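PDB 6XHH: JSC1_58120g3 from [Leptolyngbya] sp. JSC-1, which binds a linear tetrapyrrole of the verdin type in a GAF domain and probably serves as a far-red light sensor of the cyanobacteriochrome family. Local coordinates for residues 128-133 against 144-149; 86-91 against 153-158; 46-51 against 72-77. All coordinates share one frame; numbering follows the deposited sequence. Where two conformers were deposited one is given.

Interaction 1: 128-133 against 144-149; sequences SCAVVA and LSAFQN. With M1V (mesobiliverdin IX(alpha)), chain C.
Ser145 and Val131 face each other across a beta hairpin in the central antiparallel sheet of the GAF domain, and both reach the D-ring carbonyl of the bilin. Ser145 OG donates to M1V OD at 2.8 Å. Val131 flanks the same oxygen with both methyls. Its CG2 lies 3.2 Å from M1V OD, and its CG1, anti to the backbone N (chi1 -170°), rests against the hydroxyl of Ser145. Phe147 also lines the pocket here, with CZ 3.5 Å from M1V OD. The oxygen meets the ring at its edge. Cys129 CB also sits at that edge, near the ring plane, 3.5 Å from Phe147 CD1. One hydrogen bond and carbon contacts from Val131 and Phe147 hold the carbonyl oxygen, which probably limits how the D ring can turn.

The strands behind these groups run antiparallel. Val131 with Ser145 and Cys129 with Phe147 are non-hydrogen-bonded pairs; all four side chains lie on the bilin face. On the other face Ala130, Val132 and Leu144 pack against helix 157-178, and Ala146 touches Ile35. There Val132 and Leu144 lie side by side, pointing the same way. The hydrogen-bonded pairs Ala130 with Ala146 and Val132 with Leu144 set the register. Ala146 N donates to Ala130 O at 2.8 Å, almost straight at 174°.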
loop_
_atom_site.group_PDB
_atom_site.type_symbol
_atom_site.label_atom_id
_atom_site.label_comp_id
_atom_site.label_asym_id
_atom_site.label_seq_id
_atom_site.Cartn_x
_atom_site.Cartn_y
_atom_site.Cartn_z
ATOM N N SER A 128 6.896 -9.462 -2.017
ATOM C CA SER A 128 7.350 -8.170 -2.511
ATOM C C SER A 128 6.266 -7.164 -2.149
ATOM O O SER A 128 5.087 -7.483 -2.269
ATOM C CB SER A 128 7.566 -8.242 -4.027
ATOM O OG SER A 128 7.792 -6.962 -4.603
ATOM N N CYS A 129 6.643 -5.972 -1.678
ATOM C CA CYS A 129 5.590 -5.039 -1.286
ATOM C C CYS A 129 6.024 -3.600 -1.508
ATOM O O CYS A 129 7.162 -3.232 -1.206
ATOM C CB CYS A 129 5.177 -5.196 0.192
ATOM S SG CYS A 129 6.545 -5.055 1.406
ATOM N N ALA A 130 5.092 -2.791 -2.013
ATOM C CA ALA A 130 5.231 -1.338 -2.064
ATOM C C ALA A 130 4.044 -0.770 -1.302
ATOM O O ALA A 130 2.897 -1.058 -1.657
ATOM C CB ALA A 130 5.273 -0.816 -3.507
ATOM N N VAL A 131 4.309 -0.023 -0.231
ATOM C CA VAL A 131 3.299 0.345 0.759
ATOM C C VAL A 131 3.344 1.854 0.973
ATOM O O VAL A 131 4.420 2.423 1.206
ATOM C CB VAL A 131 3.501 -0.399 2.097
ATOM C CG1 VAL A 131 2.294 -0.182 3.034
ATOM C CG2 VAL A 131 3.732 -1.903 1.862
ATOM N N VAL A 132 2.187 2.514 0.872
ATOM C CA VAL A 132 2.141 3.967 1.016
ATOM C C VAL A 132 0.981 4.370 1.915
ATOM O O VAL A 132 -0.011 3.649 2.066
ATOM C CB VAL A 132 2.002 4.699 -0.330
ATOM C CG1 VAL A 132 3.136 4.317 -1.280
ATOM C CG2 VAL A 132 0.624 4.431 -0.943
ATOM N N ALA A 133 1.111 5.558 2.493
ATOM C CA ALA A 133 0.143 6.061 3.451
ATOM C C ALA A 133 -1.113 6.574 2.752
ATOM O O ALA A 133 -1.045 7.213 1.694
ATOM C CB ALA A 133 0.769 7.181 4.283
ATOM N N LEU A 144 -2.200 1.796 1.591
ATOM C CA LEU A 144 -2.431 1.181 0.289
ATOM C C LEU A 144 -1.188 0.372 -0.059
ATOM O O LEU A 144 -0.079 0.928 -0.099
ATOM C CB LEU A 144 -2.714 2.241 -0.779
ATOM C CG LEU A 144 -2.770 1.822 -2.249
ATOM C CD1 LEU A 144 -3.960 0.922 -2.537
ATOM C CD2 LEU A 144 -2.825 3.045 -3.156
ATOM N N SER A 145 -1.366 -0.931 -0.268
ATOM C CA SER A 145 -0.268 -1.867 -0.486
ATOM C C SER A 145 -0.417 -2.527 -1.845
ATOM O O SER A 145 -1.497 -3.017 -2.192
ATOM C CB SER A 145 -0.210 -2.945 0.613
ATOM O OG SER A 145 -0.075 -2.331 1.893
ATOM N N ALA A 146 0.673 -2.550 -2.594
ATOM C CA ALA A 146 0.825 -3.345 -3.803
ATOM C C ALA A 146 1.731 -4.530 -3.503
ATOM O O ALA A 146 2.861 -4.345 -3.032
ATOM C CB ALA A 146 1.429 -2.487 -4.917
ATOM N N PHE A 147 1.250 -5.739 -3.776
ATOM C CA PHE A 147 1.945 -6.962 -3.388
ATOM C C PHE A 147 2.208 -7.845 -4.606
ATOM O O PHE A 147 1.359 -7.971 -5.498
ATOM C CB PHE A 147 1.119 -7.793 -2.381
ATOM C CG PHE A 147 0.909 -7.159 -1.025
ATOM C CD1 PHE A 147 1.955 -6.593 -0.307
ATOM C CD2 PHE A 147 -0.353 -7.176 -0.443
ATOM C CE1 PHE A 147 1.737 -6.062 0.969
ATOM C CE2 PHE A 147 -0.575 -6.637 0.820
ATOM C CZ PHE A 147 0.477 -6.085 1.523
ATOM N N GLN A 148 3.360 -8.505 -4.627
ATOM C CA GLN A 148 3.537 -9.679 -5.457
ATOM C C GLN A 148 3.731 -10.878 -4.535
ATOM O O GLN A 148 4.435 -10.791 -3.525
ATOM C CB GLN A 148 4.709 -9.522 -6.429
ATOM C CG GLN A 148 4.749 -10.554 -7.572
ATOM C CD GLN A 148 3.692 -10.331 -8.636
ATOM O OE1 GLN A 148 2.606 -9.834 -8.366
ATOM N NE2 GLN A 148 4.013 -10.715 -9.866
ATOM N N ASN A 149 3.058 -11.976 -4.859
ATOM C CA ASN A 149 2.977 -13.123 -3.968
ATOM C C ASN A 149 3.817 -14.300 -4.417
ATOM O O ASN A 149 4.293 -15.062 -3.570
ATOM C CB ASN A 149 1.518 -13.587 -3.841
ATOM C CG ASN A 149 0.612 -12.522 -3.243
ATOM O OD1 ASN A 149 1.078 -11.592 -2.586
ATOM N ND2 ASN A 149 -0.690 -12.666 -3.459
HETATM O OA M1V C . 3.859 -8.245 12.552
HETATM C C1A M1V C . 4.958 -8.016 13.034
HETATM N NA M1V C . 5.750 -7.006 12.651
HETATM C C2A M1V C . 5.572 -8.752 14.067
HETATM C CMA M1V C . 4.991 -9.964 14.758
HETATM C C3A M1V C . 6.808 -8.169 14.332
HETATM C CAA M1V C . 7.813 -8.602 15.331
HETATM C CBA M1V C . 8.081 -7.529 16.389
HETATM C C4A M1V C . 6.930 -7.025 13.401
HETATM C CHA M1V C . 8.002 -6.176 13.354
HETATM C C1B M1V C . 8.258 -5.008 12.506
HETATM C C2B M1V C . 9.483 -4.295 12.580
HETATM C CMB M1V C . 10.649 -4.632 13.479
HETATM C C3B M1V C . 9.416 -3.272 11.683
HETATM C CAB M1V C . 10.500 -2.246 11.402
HETATM C CBB M1V C . 11.159 -2.533 10.042
HETATM C CGB M1V C . 11.967 -3.811 10.101
HETATM O O2B M1V C . 13.009 -3.859 10.798
HETATM O O1B M1V C . 11.621 -4.832 9.465
HETATM N NB M1V C . 7.475 -4.415 11.591
HETATM C C4B M1V C . 8.132 -3.357 11.067
HETATM C CHB M1V C . 7.722 -2.436 10.091
HETATM C C1C M1V C . 6.627 -2.421 9.215
HETATM C C2C M1V C . 6.568 -1.572 8.102
HETATM C CAC M1V C . 7.610 -0.531 7.754
HETATM C CBC M1V C . 7.239 0.669 8.670
HETATM C CGC M1V C . 8.341 1.697 8.886
HETATM O O2C M1V C . 9.451 1.574 8.320
HETATM O O1C M1V C . 8.159 2.682 9.645
HETATM C C3C M1V C . 5.355 -1.818 7.462
HETATM C CMC M1V C . 4.884 -1.120 6.217
HETATM N NC M1V C . 5.486 -3.192 9.240
HETATM C C4C M1V C . 4.696 -2.842 8.174
HETATM C CHC M1V C . 3.435 -3.482 7.998
HETATM C C1D M1V C . 2.554 -3.450 6.945
HETATM C C2D M1V C . 1.137 -3.383 7.052
HETATM C CMD M1V C . 0.357 -3.279 8.340
HETATM N ND M1V C . 2.879 -3.551 5.599
HETATM C C4D M1V C . 1.735 -3.515 4.884
HETATM O OD M1V C . 1.708 -3.587 3.655
HETATM C C3D M1V C . 0.631 -3.406 5.790
HETATM C CAD M1V C . -0.828 -3.311 5.421
HETATM C CBD M1V C . -1.330 -4.678 5.011
#

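Interaction 2: 86-91 against 153-158; sequences PFVVDD and RHWDEA. With M1V (mesobiliverdin IX(alpha)), chain C; EDO (1,2-ethanediol), chain E.
Asp90 meets 153-158 with both carboxylate oxygens and its backbone carbonyl. Its CG stands anti to its own carbonyl carbon (chi1 -71°), which carries the carboxylate over to His154 and Trp155. His154 ND1 donates to Asp90 OD2 at 2.8 Å. The oxygen lies in the imidazole plane and is met on its syn side, while ring and carboxylate planes stand 84° apart. The two side chains run alongside each other in the same direction. Asp90 OD1 takes the backbone N of Trp155 from above the carboxylate plane, at 3.1 Å. A water also donates to Asp90 OD1 and Trp155 O. OD1 thus has two donors, and OD2 has His154 ND1. Lys110 makes a long, weak ion pair with Asp90 OD2.

Trp155 turns its indole back toward the strand. Its CG is anti to the carbonyl carbon (chi1 -51°), and NE1 points at Val89 O. That bond is 3.2 Å long and bent, with the donor well above the carbonyl plane. Val88 CG1 packs on Trp155 CB at 3.7 Å. Arg153 N donates to Asp90 O at 3.1 Å, and Arg153 CD lies over one indole face, near its rim. The guanidinium leads elsewhere, to Phe33 O and Glu159.

On the bilin side of the strand, M1V CAC lies over the centre of the Phe87 ring, 3.6 Å above its plane. The contact joins edge strand 87-89 of the GAF-domain sheet to the loop entering helix 157-178, where Asp156 is the N-cap.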
loop_
_atom_site.group_PDB
_atom_site.type_symbol
_atom_site.label_atom_id
_atom_site.label_comp_id
_atom_site.label_asym_id
_atom_site.label_seq_id
_atom_site.Cartn_x
_atom_site.Cartn_y
_atom_site.Cartn_z
ATOM N N PRO A 86 7.142 6.243 1.859
ATOM C CA PRO A 86 6.746 4.899 1.430
ATOM C C PRO A 86 7.688 3.845 1.992
ATOM O O PRO A 86 8.785 4.137 2.479
ATOM C CB PRO A 86 6.865 4.967 -0.094
ATOM C CG PRO A 86 7.991 5.904 -0.312
ATOM C CD PRO A 86 7.889 6.947 0.805
ATOM N N PHE A 87 7.242 2.594 1.889
ATOM C CA PHE A 87 8.026 1.412 2.217
ATOM C C PHE A 87 8.075 0.527 0.978
ATOM O O PHE A 87 7.036 0.035 0.527
ATOM C CB PHE A 87 7.405 0.678 3.403
ATOM C CG PHE A 87 8.262 -0.417 3.968
ATOM C CD1 PHE A 87 9.488 -0.128 4.529
ATOM C CD2 PHE A 87 7.828 -1.730 3.947
ATOM C CE1 PHE A 87 10.279 -1.125 5.053
ATOM C CE2 PHE A 87 8.621 -2.728 4.472
ATOM C CZ PHE A 87 9.838 -2.434 5.032
ATOM N N VAL A 88 9.270 0.323 0.434
ATOM C CA VAL A 88 9.461 -0.232 -0.906
ATOM C C VAL A 88 10.397 -1.428 -0.807
ATOM O O VAL A 88 11.572 -1.262 -0.481
ATOM C CB VAL A 88 10.036 0.809 -1.874
ATOM C CG1 VAL A 88 10.135 0.229 -3.275
ATOM C CG2 VAL A 88 9.196 2.102 -1.845
ATOM N N VAL A 89 9.884 -2.626 -1.080
ATOM C CA VAL A 89 10.645 -3.871 -0.897
ATOM C C VAL A 89 10.478 -4.758 -2.129
ATOM O O VAL A 89 9.442 -5.415 -2.298
ATOM C CB VAL A 89 10.213 -4.608 0.371
ATOM C CG1 VAL A 89 11.018 -5.906 0.530
ATOM C CG2 VAL A 89 10.375 -3.693 1.588
ATOM N N ASP A 90 11.504 -4.802 -2.989
ATOM C CA ASP A 90 11.455 -5.686 -4.152
ATOM C C ASP A 90 11.302 -7.144 -3.731
ATOM O O ASP A 90 10.547 -7.903 -4.343
ATOM C CB ASP A 90 12.726 -5.557 -4.988
ATOM C CG ASP A 90 12.829 -4.243 -5.718
ATOM O OD1 ASP A 90 11.981 -3.363 -5.481
ATOM O OD2 ASP A 90 13.744 -4.118 -6.559
ATOM N N ASP A 91 12.038 -7.545 -2.701
ATOM C CA ASP A 91 12.200 -8.942 -2.311
ATOM C C ASP A 91 12.258 -8.950 -0.787
ATOM O O ASP A 91 13.209 -8.413 -0.222
ATOM C CB ASP A 91 13.485 -9.499 -2.928
ATOM C CG ASP A 91 13.719 -10.972 -2.634
ATOM O OD1 ASP A 91 13.225 -11.482 -1.619
ATOM O OD2 ASP A 91 14.441 -11.602 -3.428
ATOM N N ARG A 153 9.481 -8.638 -7.138
ATOM C CA ARG A 153 9.189 -7.754 -8.251
ATOM C C ARG A 153 9.876 -6.437 -7.972
ATOM O O ARG A 153 9.854 -5.963 -6.835
ATOM C CB ARG A 153 7.690 -7.532 -8.420
ATOM C CG ARG A 153 7.334 -6.663 -9.615
ATOM C CD ARG A 153 6.074 -5.924 -9.310
ATOM N NE ARG A 153 5.401 -5.333 -10.467
ATOM C CZ ARG A 153 5.569 -4.084 -10.879
ATOM N NH1 ARG A 153 6.459 -3.299 -10.289
ATOM N NH2 ARG A 153 4.860 -3.632 -11.901
ATOM N N HIS A 154 10.499 -5.871 -9.000
ATOM C CA HIS A 154 11.196 -4.606 -8.844
ATOM C C HIS A 154 10.201 -3.457 -8.887
ATOM O O HIS A 154 9.380 -3.379 -9.803
ATOM C CB HIS A 154 12.235 -4.446 -9.952
ATOM C CG HIS A 154 12.852 -3.093 -9.996
ATOM N ND1 HIS A 154 13.560 -2.566 -8.936
ATOM C CD2 HIS A 154 12.900 -2.169 -10.978
ATOM C CE1 HIS A 154 13.996 -1.362 -9.260
ATOM N NE2 HIS A 154 13.608 -1.095 -10.492
ATOM N N TRP A 155 10.268 -2.571 -7.893
ATOM C CA TRP A 155 9.462 -1.356 -7.860
ATOM C C TRP A 155 10.316 -0.169 -8.279
ATOM O O TRP A 155 11.384 0.054 -7.708
ATOM C CB TRP A 155 8.882 -1.106 -6.459
ATOM C CG TRP A 155 8.166 -2.291 -5.866
ATOM C CD1 TRP A 155 8.666 -3.167 -4.930
ATOM C CD2 TRP A 155 6.846 -2.763 -6.187
ATOM N NE1 TRP A 155 7.733 -4.144 -4.643
ATOM C CE2 TRP A 155 6.609 -3.920 -5.402
ATOM C CE3 TRP A 155 5.847 -2.325 -7.060
ATOM C CZ2 TRP A 155 5.402 -4.639 -5.460
ATOM C CZ3 TRP A 155 4.642 -3.041 -7.113
ATOM C CH2 TRP A 155 4.436 -4.188 -6.309
ATOM N N ASP A 156 9.864 0.598 -9.273
ATOM C CA ASP A 156 10.606 1.813 -9.593
ATOM C C ASP A 156 9.927 3.027 -8.965
ATOM O O ASP A 156 8.788 2.966 -8.495
ATOM C CB ASP A 156 10.805 1.990 -11.111
ATOM C CG ASP A 156 9.516 2.150 -11.889
ATOM O OD1 ASP A 156 8.588 2.857 -11.437
ATOM O OD2 ASP A 156 9.456 1.617 -13.019
ATOM N N GLU A 157 10.648 4.151 -8.935
ATOM C CA GLU A 157 10.132 5.250 -8.133
ATOM C C GLU A 157 8.906 5.891 -8.771
ATOM O O GLU A 157 8.063 6.443 -8.058
ATOM C CB GLU A 157 11.230 6.278 -7.848
ATOM C CG GLU A 157 11.873 6.939 -9.021
ATOM C CD GLU A 157 12.966 7.910 -8.567
ATOM O OE1 GLU A 157 13.954 7.455 -7.937
ATOM O OE2 GLU A 157 12.818 9.126 -8.814
ATOM N N ALA A 158 8.768 5.816 -10.099
ATOM C CA ALA A 158 7.545 6.300 -10.737
ATOM C C ALA A 158 6.320 5.500 -10.293
ATOM O O ALA A 158 5.235 6.059 -10.118
ATOM C CB ALA A 158 7.688 6.261 -12.260
HETATM O OA M1V C . 3.859 -8.245 12.552
HETATM C C1A M1V C . 4.958 -8.016 13.034
HETATM N NA M1V C . 5.750 -7.006 12.651
HETATM C C2A M1V C . 5.572 -8.752 14.067
HETATM C CMA M1V C . 4.991 -9.964 14.758
HETATM C C3A M1V C . 6.808 -8.169 14.332
HETATM C CAA M1V C . 7.813 -8.602 15.331
HETATM C CBA M1V C . 8.081 -7.529 16.389
HETATM C C4A M1V C . 6.930 -7.025 13.401
HETATM C CHA M1V C . 8.002 -6.176 13.354
HETATM C C1B M1V C . 8.258 -5.008 12.506
HETATM C C2B M1V C . 9.483 -4.295 12.580
HETATM C CMB M1V C . 10.649 -4.632 13.479
HETATM C C3B M1V C . 9.416 -3.272 11.683
HETATM C CAB M1V C . 10.500 -2.246 11.402
HETATM C CBB M1V C . 11.159 -2.533 10.042
HETATM C CGB M1V C . 11.967 -3.811 10.101
HETATM O O2B M1V C . 13.009 -3.859 10.798
HETATM O O1B M1V C . 11.621 -4.832 9.465
HETATM N NB M1V C . 7.475 -4.415 11.591
HETATM C C4B M1V C . 8.132 -3.357 11.067
HETATM C CHB M1V C . 7.722 -2.436 10.091
HETATM C C1C M1V C . 6.627 -2.421 9.215
HETATM C C2C M1V C . 6.568 -1.572 8.102
HETATM C CAC M1V C . 7.610 -0.531 7.754
HETATM C CBC M1V C . 7.239 0.669 8.670
HETATM C CGC M1V C . 8.341 1.697 8.886
HETATM O O2C M1V C . 9.451 1.574 8.320
HETATM O O1C M1V C . 8.159 2.682 9.645
HETATM C C3C M1V C . 5.355 -1.818 7.462
HETATM C CMC M1V C . 4.884 -1.120 6.217
HETATM N NC M1V C . 5.486 -3.192 9.240
HETATM C C4C M1V C . 4.696 -2.842 8.174
HETATM C CHC M1V C . 3.435 -3.482 7.998
HETATM C C1D M1V C . 2.554 -3.450 6.945
HETATM C C2D M1V C . 1.137 -3.383 7.052
HETATM C CMD M1V C . 0.357 -3.279 8.340
HETATM N ND M1V C . 2.879 -3.551 5.599
HETATM C C4D M1V C . 1.735 -3.515 4.884
HETATM O OD M1V C . 1.708 -3.587 3.655
HETATM C C3D M1V C . 0.631 -3.406 5.790
HETATM C CAD M1V C . -0.828 -3.311 5.421
HETATM C CBD M1V C . -1.330 -4.678 5.011
HETATM C C1 EDO E . 5.501 -7.656 -13.101
HETATM O O1 EDO E . 4.214 -7.215 -12.639
HETATM C C2 EDO E . 5.430 -9.118 -13.545
HETATM O O2 EDO E . 4.258 -9.297 -14.357
HETATM O O HOH W 1 13.092 -0.788 -5.706
#

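Interaction 3: 46-51 against 72-77; sequences DYFGDF and YLNEHQ. With M1V (mesobiliverdin IX(alpha)), chain C.
Asn74 ND2 donates to Asp46 O at 2.7 Å, on a lone pair and nearly straight (171°). Asn74 CG is anti to the backbone N (chi1 170°), which sends the amide to this carbonyl. Asp46 OD1 accepts from Phe48 N, closing an Asx turn. Phe48 CE1 lies 3.5 Å from Asn74 CB.

In this GAF domain the contact ties the loop before strand 49-56 to the end of helix 71-75. A Schellman motif finishes that helix, with Gln77 at C-prime and Gln77 N donating to Asn74 O. The Tyr47 ring covers this end, and Gln77 O stands 3.7 Å above its centre. With alanine in place of Tyr47 the ring over the Gln77 carbonyl is gone, and the helix end is likely to be left without that cover. Tyr47 CB also touches Leu73 O. On the bilin side of the helix, Leu73 CD2 packs on M1V CBC, and the Tyr72 ring lies between His76 on one face and M1V CAB on the other, 3.4 Å above its plane.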
loop_
_atom_site.group_PDB
_atom_site.type_symbol
_atom_site.label_atom_id
_atom_site.label_comp_id
_atom_site.label_asym_id
_atom_site.label_seq_id
_atom_site.Cartn_x
_atom_site.Cartn_y
_atom_site.Cartn_z
ATOM N N ASP A 46 -4.886 2.241 17.625
ATOM C CA ASP A 46 -3.551 1.916 18.123
ATOM C C ASP A 46 -2.568 1.583 17.011
ATOM O O ASP A 46 -1.453 1.126 17.297
ATOM C CB ASP A 46 -3.611 0.761 19.132
ATOM C CG ASP A 46 -4.285 -0.492 18.575
ATOM O OD1 ASP A 46 -4.672 -0.501 17.388
ATOM O OD2 ASP A 46 -4.431 -1.487 19.338
ATOM N N TYR A 47 -2.951 1.814 15.757
ATOM C CA TYR A 47 -2.136 1.567 14.573
ATOM C C TYR A 47 -1.854 0.087 14.360
ATOM O O TYR A 47 -0.992 -0.256 13.548
ATOM C CB TYR A 47 -0.843 2.389 14.591
ATOM C CG TYR A 47 -1.171 3.870 14.497
ATOM C CD1 TYR A 47 -1.414 4.478 13.270
ATOM C CD2 TYR A 47 -1.292 4.648 15.648
ATOM C CE1 TYR A 47 -1.750 5.825 13.187
ATOM C CE2 TYR A 47 -1.617 5.996 15.570
ATOM C CZ TYR A 47 -1.842 6.580 14.345
ATOM O OH TYR A 47 -2.169 7.926 14.278
ATOM N N PHE A 48 -2.556 -0.801 15.065
ATOM C CA PHE A 48 -2.933 -2.065 14.456
ATOM C C PHE A 48 -3.945 -1.765 13.348
ATOM O O PHE A 48 -4.290 -0.610 13.092
ATOM C CB PHE A 48 -3.515 -3.013 15.502
ATOM C CG PHE A 48 -2.524 -3.465 16.540
ATOM C CD1 PHE A 48 -1.155 -3.394 16.317
ATOM C CD2 PHE A 48 -2.977 -3.990 17.746
ATOM C CE1 PHE A 48 -0.259 -3.852 17.277
ATOM C CE2 PHE A 48 -2.090 -4.437 18.710
ATOM C CZ PHE A 48 -0.731 -4.363 18.485
ATOM N N GLY A 49 -4.435 -2.785 12.659
ATOM C CA GLY A 49 -5.304 -2.474 11.536
ATOM C C GLY A 49 -5.860 -3.715 10.873
ATOM O O GLY A 49 -5.496 -4.849 11.205
ATOM N N ASP A 50 -6.760 -3.475 9.920
ATOM C CA ASP A 50 -7.536 -4.528 9.280
ATOM C C ASP A 50 -7.614 -4.304 7.775
ATOM O O ASP A 50 -7.653 -3.166 7.303
ATOM C CB ASP A 50 -8.953 -4.586 9.868
ATOM C CG ASP A 50 -8.937 -4.724 11.377
ATOM O OD1 ASP A 50 -8.863 -5.877 11.845
ATOM O OD2 ASP A 50 -8.954 -3.690 12.085
ATOM N N PHE A 51 -7.610 -5.405 7.025
ATOM C CA PHE A 51 -7.792 -5.341 5.578
ATOM C C PHE A 51 -9.257 -5.044 5.240
ATOM O O PHE A 51 -10.150 -5.830 5.587
ATOM C CB PHE A 51 -7.362 -6.658 4.936
ATOM C CG PHE A 51 -5.897 -6.936 5.040
ATOM C CD1 PHE A 51 -5.015 -6.421 4.098
ATOM C CD2 PHE A 51 -5.398 -7.712 6.074
ATOM C CE1 PHE A 51 -3.662 -6.689 4.182
ATOM C CE2 PHE A 51 -4.040 -7.968 6.182
ATOM C CZ PHE A 51 -3.170 -7.472 5.231
ATOM N N TYR A 72 5.590 -2.965 15.737
ATOM C CA TYR A 72 6.411 -1.802 15.431
ATOM C C TYR A 72 5.546 -0.601 15.077
ATOM O O TYR A 72 5.784 0.510 15.557
ATOM C CB TYR A 72 7.366 -2.131 14.285
ATOM C CG TYR A 72 8.301 -1.006 13.932
ATOM C CD1 TYR A 72 7.969 -0.076 12.959
ATOM C CD2 TYR A 72 9.524 -0.878 14.569
ATOM C CE1 TYR A 72 8.831 0.966 12.642
ATOM C CE2 TYR A 72 10.394 0.163 14.256
ATOM C CZ TYR A 72 10.038 1.080 13.282
ATOM O OH TYR A 72 10.868 2.127 12.949
ATOM N N LEU A 73 4.563 -0.800 14.200
ATOM C CA LEU A 73 3.657 0.292 13.855
ATOM C C LEU A 73 2.894 0.796 15.079
ATOM O O LEU A 73 2.589 1.994 15.175
ATOM C CB LEU A 73 2.687 -0.158 12.753
ATOM C CG LEU A 73 3.293 -0.446 11.366
ATOM C CD1 LEU A 73 2.229 -0.686 10.334
ATOM C CD2 LEU A 73 4.205 0.682 10.901
ATOM N N ASN A 74 2.584 -0.093 16.024
ATOM C CA ASN A 74 1.908 0.335 17.247
ATOM C C ASN A 74 2.840 1.173 18.113
ATOM O O ASN A 74 2.478 2.273 18.548
ATOM C CB ASN A 74 1.410 -0.897 18.008
ATOM C CG ASN A 74 0.897 -0.574 19.411
ATOM O OD1 ASN A 74 1.428 -1.072 20.406
ATOM N ND2 ASN A 74 -0.153 0.220 19.488
ATOM N N GLU A 75 4.063 0.685 18.340
ATOM C CA GLU A 75 4.969 1.380 19.244
ATOM C C GLU A 75 5.406 2.718 18.676
ATOM O O GLU A 75 5.667 3.654 19.440
ATOM C CB GLU A 75 6.186 0.514 19.562
ATOM C CG GLU A 75 7.006 1.043 20.745
ATOM C CD GLU A 75 6.365 0.758 22.100
ATOM O OE1 GLU A 75 5.219 0.260 22.140
ATOM O OE2 GLU A 75 7.010 1.032 23.135
ATOM N N HIS A 76 5.473 2.840 17.351
ATOM C CA HIS A 76 5.884 4.084 16.715
ATOM C C HIS A 76 4.703 4.853 16.118
ATOM O O HIS A 76 4.911 5.744 15.290
ATOM C CB HIS A 76 6.957 3.813 15.658
ATOM C CG HIS A 76 8.176 3.138 16.212
ATOM N ND1 HIS A 76 9.238 3.846 16.734
ATOM C CD2 HIS A 76 8.485 1.830 16.366
ATOM C CE1 HIS A 76 10.158 3.002 17.163
ATOM N NE2 HIS A 76 9.725 1.772 16.956
ATOM N N GLN A 77 3.474 4.505 16.524
ATOM C CA GLN A 77 2.254 5.233 16.160
ATOM C C GLN A 77 2.186 5.505 14.656
ATOM O O GLN A 77 1.916 6.622 14.204
ATOM C CB GLN A 77 2.138 6.528 16.967
ATOM C CG GLN A 77 2.024 6.297 18.477
ATOM C CD GLN A 77 0.654 5.789 18.904
ATOM O OE1 GLN A 77 -0.242 6.574 19.217
ATOM N NE2 GLN A 77 0.489 4.473 18.927
HETATM O OA M1V C . 3.859 -8.245 12.552
HETATM C C1A M1V C . 4.958 -8.016 13.034
HETATM N NA M1V C . 5.750 -7.006 12.651
HETATM C C2A M1V C . 5.572 -8.752 14.067
HETATM C CMA M1V C . 4.991 -9.964 14.758
HETATM C C3A M1V C . 6.808 -8.169 14.332
HETATM C CAA M1V C . 7.813 -8.602 15.331
HETATM C CBA M1V C . 8.081 -7.529 16.389
HETATM C C4A M1V C . 6.930 -7.025 13.401
HETATM C CHA M1V C . 8.002 -6.176 13.354
HETATM C C1B M1V C . 8.258 -5.008 12.506
HETATM C C2B M1V C . 9.483 -4.295 12.580
HETATM C CMB M1V C . 10.649 -4.632 13.479
HETATM C C3B M1V C . 9.416 -3.272 11.683
HETATM C CAB M1V C . 10.500 -2.246 11.402
HETATM C CBB M1V C . 11.159 -2.533 10.042
HETATM C CGB M1V C . 11.967 -3.811 10.101
HETATM O O2B M1V C . 13.009 -3.859 10.798
HETATM O O1B M1V C . 11.621 -4.832 9.465
HETATM N NB M1V C . 7.475 -4.415 11.591
HETATM C C4B M1V C . 8.132 -3.357 11.067
HETATM C CHB M1V C . 7.722 -2.436 10.091
HETATM C C1C M1V C . 6.627 -2.421 9.215
HETATM C C2C M1V C . 6.568 -1.572 8.102
HETATM C CAC M1V C . 7.610 -0.531 7.754
HETATM C CBC M1V C . 7.239 0.669 8.670
HETATM C CGC M1V C . 8.341 1.697 8.886
HETATM O O2C M1V C . 9.451 1.574 8.320
HETATM O O1C M1V C . 8.159 2.682 9.645
HETATM C C3C M1V C . 5.355 -1.818 7.462
HETATM C CMC M1V C . 4.884 -1.120 6.217
HETATM N NC M1V C . 5.486 -3.192 9.240
HETATM C C4C M1V C . 4.696 -2.842 8.174
HETATM C CHC M1V C . 3.435 -3.482 7.998
HETATM C C1D M1V C . 2.554 -3.450 6.945
HETATM C C2D M1V C . 1.137 -3.383 7.052
HETATM C CMD M1V C . 0.357 -3.279 8.340
HETATM N ND M1V C . 2.879 -3.551 5.599
HETATM C C4D M1V C . 1.735 -3.515 4.884
HETATM O OD M1V C . 1.708 -3.587 3.655
HETATM C C3D M1V C . 0.631 -3.406 5.790
HETATM C CAD M1V C . -0.828 -3.311 5.421
HETATM C CBD M1V C . -1.330 -4.678 5.011
#

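All three interactions touch the bilin. Interaction 1 meets its D-ring carbonyl, interaction 2 reaches a propionate chain through Phe87, and interaction 3 brings Tyr72 over ring B and Leu73 to the C-D side. Phe51 of interaction 3 also meets the D ring, with CE1 3.2 Å from M1V CBD of its ethyl group. Interactions 1 and 2 have centres about 8 Å apart. Strands 128-136 and 87-89 are neighbours in one sheet; Val89 N lies 2.8 Å from Cys129 O, probably a hydrogen bond. Ser128 OG also bonds to Val89 O. The centre of interaction 3 is about 16 Å from that of interaction 1 and 22 Å from that of interaction 2. Its strand belongs to the same sheet.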